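Long-range contact in purine nucleoside phosphorylase (PDB 6B2L), which catalyses the reversible phosphorolysis of purine nucleosides such as inosine and guanosine, releasing the free base and ribose 1-phosphate: residues L114-A119 against M275-I280. Numbering follows the deposited sequence.
Sequences LITNLA and MWFKEI. With 2IM (piperidin-2-imine), chain I; DMS (dimethyl sulfoxide), chain C.
Thr116 meets Phe277 with its methyl group while its hydroxyl OG1 is gripped from elsewhere, hydrogen-bonded to the backbone N of Gly34 and to the OH of the modified residue CME at position 33. With OG1 between the backbone N and the carbonyl carbon (chi1 62°), CG2 lies anti to the carbonyl carbon and reaches the helix. This methyl sits over one face of the Phe277 ring, 3.4 Å from CZ. Leu114, two residues earlier on the same side of the strand, touches the ring at its edge, its CB lying near the ring plane and 3.8 Å from CE1. Alongside the ring, Leu114 CD1 meets Ile280 CG2 at 4.3 Å, one helical turn on. The other methyl of Ile280, CD1, covers the face opposite Thr116 CG2, 4.0 Å above the ring plane and offset toward its rim, so the ring lies between the two methyls.

Segments 114-119 and 275-280 run nearly antiparallel (168°), their axes approaching to 11.1 Å. The contact joins central strand 112-121 of the mixed sheet to helix 259-283, which covers it as in the alpha/beta phosphorylase fold. Farther along the strand, Leu118 N donates a hydrogen bond of 2.7 Å to the oxygen of dimethyl sulfoxide, probably from the crystallisation liquor, and piperidin-2-imine lies beside Leu118 and Ala119. The side-chain contacts across the interface are apolar, which implies that buried van der Waals packing holds the helix here, while the Thr116 hydroxyl is held by Gly34 N and the modified side chain at position 33.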
loop_
_atom_site.group_PDB
_atom_site.type_symbol
_atom_site.label_atom_id
_atom_site.label_comp_id
_atom_site.label_asym_id
_atom_site.label_seq_id
_atom_site.Cartn_x
_atom_site.Cartn_y
_atom_site.Cartn_z
ATOM N N LEU A 114 -26.998 2.696 2.786
ATOM C CA LEU A 114 -26.779 2.357 4.194
ATOM C C LEU A 114 -25.878 1.125 4.296
ATOM O O LEU A 114 -26.145 0.125 3.624
ATOM C CB LEU A 114 -28.112 2.093 4.898
ATOM C CG LEU A 114 -29.264 3.107 4.678
ATOM C CD1 LEU A 114 -30.575 2.618 5.342
ATOM C CD2 LEU A 114 -28.855 4.498 5.262
ATOM N N ILE A 115 -24.840 1.177 5.159
ATOM C CA ILE A 115 -23.807 0.126 5.245
ATOM C C ILE A 115 -23.540 -0.267 6.700
ATOM O O ILE A 115 -23.436 0.605 7.564
ATOM C CB ILE A 115 -22.495 0.602 4.594
ATOM C CG1 ILE A 115 -22.736 1.059 3.152
ATOM C CG2 ILE A 115 -21.448 -0.542 4.629
ATOM C CD1 ILE A 115 -21.507 1.736 2.491
ATOM N N THR A 116 -23.433 -1.582 6.981
ATOM C CA THR A 116 -22.947 -2.051 8.286
ATOM C C THR A 116 -21.703 -2.921 8.090
ATOM O O THR A 116 -21.464 -3.460 7.000
ATOM C CB THR A 116 -24.019 -2.825 9.087
ATOM O OG1 THR A 116 -24.418 -4.020 8.374
ATOM C CG2 THR A 116 -25.261 -1.930 9.353
ATOM N N ASN A 117 -20.876 -3.009 9.144
ATOM C CA ASN A 117 -19.689 -3.869 9.126
ATOM C C ASN A 117 -19.340 -4.288 10.554
ATOM O O ASN A 117 -19.856 -3.737 11.525
ATOM C CB ASN A 117 -18.470 -3.184 8.464
ATOM C CG ASN A 117 -17.985 -1.953 9.212
ATOM O OD1 ASN A 117 -17.599 -2.023 10.377
ATOM N ND2 ASN A 117 -17.898 -0.835 8.495
ATOM N N LEU A 118 -18.494 -5.320 10.670
ATOM C CA LEU A 118 -17.860 -5.710 11.931
ATOM C C LEU A 118 -16.438 -5.154 11.991
ATOM O O LEU A 118 -15.687 -5.210 11.008
ATOM C CB LEU A 118 -17.836 -7.228 12.069
ATOM C CG LEU A 118 -19.197 -7.868 12.371
ATOM C CD1 LEU A 118 -19.260 -9.240 11.746
ATOM C CD2 LEU A 118 -19.413 -7.949 13.868
ATOM N N ALA A 119 -16.064 -4.593 13.142
ATOM C CA ALA A 119 -14.780 -3.910 13.259
ATOM C C ALA A 119 -14.111 -4.218 14.595
ATOM O O ALA A 119 -14.760 -4.591 15.584
ATOM C CB ALA A 119 -14.946 -2.398 13.122
ATOM N N MET A 275 -33.904 -3.928 13.805
ATOM C CA MET A 275 -34.920 -2.969 14.244
ATOM C C MET A 275 -34.482 -1.537 13.949
ATOM O O MET A 275 -35.253 -0.736 13.407
ATOM C CB MET A 275 -35.178 -3.186 15.741
ATOM C CG MET A 275 -36.295 -2.374 16.390
ATOM S SD MET A 275 -35.903 -0.642 16.714
ATOM C CE MET A 275 -34.443 -0.760 17.651
ATOM N N TRP A 276 -33.222 -1.223 14.252
ATOM C CA TRP A 276 -32.688 0.128 14.085
ATOM C C TRP A 276 -32.711 0.555 12.622
ATOM O O TRP A 276 -33.172 1.658 12.289
ATOM C CB TRP A 276 -31.260 0.153 14.639
ATOM C CG TRP A 276 -30.616 1.508 14.865
ATOM C CD1 TRP A 276 -31.218 2.742 14.869
ATOM C CD2 TRP A 276 -29.224 1.742 15.136
ATOM N NE1 TRP A 276 -30.276 3.723 15.127
ATOM C CE2 TRP A 276 -29.051 3.129 15.294
ATOM C CE3 TRP A 276 -28.109 0.906 15.257
ATOM C CZ2 TRP A 276 -27.809 3.695 15.555
ATOM C CZ3 TRP A 276 -26.874 1.468 15.518
ATOM C CH2 TRP A 276 -26.736 2.846 15.679
ATOM N N PHE A 277 -32.207 -0.306 11.724
ATOM C CA PHE A 277 -32.111 0.075 10.322
ATOM C C PHE A 277 -33.477 0.092 9.640
ATOM O O PHE A 277 -33.678 0.870 8.696
ATOM C CB PHE A 277 -31.111 -0.833 9.595
ATOM C CG PHE A 277 -29.719 -0.267 9.579
ATOM C CD1 PHE A 277 -29.118 0.078 8.399
ATOM C CD2 PHE A 277 -29.047 -0.014 10.757
ATOM C CE1 PHE A 277 -27.837 0.621 8.383
ATOM C CE2 PHE A 277 -27.781 0.557 10.749
ATOM C CZ PHE A 277 -27.193 0.879 9.577
ATOM N N LYS A 278 -34.431 -0.722 10.110
ATOM C CA LYS A 278 -35.798 -0.649 9.582
ATOM C C LYS A 278 -36.404 0.728 9.838
ATOM O O LYS A 278 -36.985 1.344 8.930
ATOM C CB LYS A 278 -36.683 -1.735 10.210
ATOM C CG LYS A 278 -38.088 -1.819 9.598
ATOM C CD LYS A 278 -38.905 -2.926 10.233
ATOM C CE LYS A 278 -40.291 -3.025 9.613
ATOM N NZ LYS A 278 -41.087 -4.140 10.200
ATOM N N GLU A 279 -36.238 1.242 11.062
ATOM C CA GLU A 279 -36.749 2.569 11.397
ATOM C C GLU A 279 -36.004 3.653 10.626
ATOM O O GLU A 279 -36.627 4.598 10.124
ATOM C CB GLU A 279 -36.651 2.810 12.903
ATOM C CG GLU A 279 -37.230 4.150 13.387
ATOM C CD GLU A 279 -38.754 4.257 13.256
ATOM O OE1 GLU A 279 -39.404 3.263 12.877
ATOM O OE2 GLU A 279 -39.309 5.351 13.531
ATOM N N ILE A 280 -34.672 3.536 10.503
ATOM C CA ILE A 280 -33.907 4.509 9.711
ATOM C C ILE A 280 -34.477 4.594 8.296
ATOM O O ILE A 280 -34.732 5.686 7.781
ATOM C CB ILE A 280 -32.399 4.163 9.702
ATOM C CG1 ILE A 280 -31.766 4.389 11.082
ATOM C CG2 ILE A 280 -31.654 5.038 8.686
ATOM C CD1 ILE A 280 -30.325 3.824 11.233
HETATM N N2 2IM I . -10.769 -7.295 15.315
HETATM C C1 2IM I . -11.462 -7.341 14.276
HETATM N N1 2IM I . -10.931 -6.799 13.064
HETATM C C4 2IM I . -11.653 -6.754 11.813
HETATM C C5 2IM I . -12.925 -7.601 11.790
HETATM C C3 2IM I . -13.682 -7.558 13.095
HETATM C C2 2IM I . -12.852 -7.963 14.290
HETATM S S DMS C . -17.908 -7.187 7.481
HETATM O O DMS C . -19.001 -6.767 8.405
HETATM C C1 DMS C . -18.562 -7.755 5.902
HETATM C C2 DMS C . -16.751 -5.884 7.101
#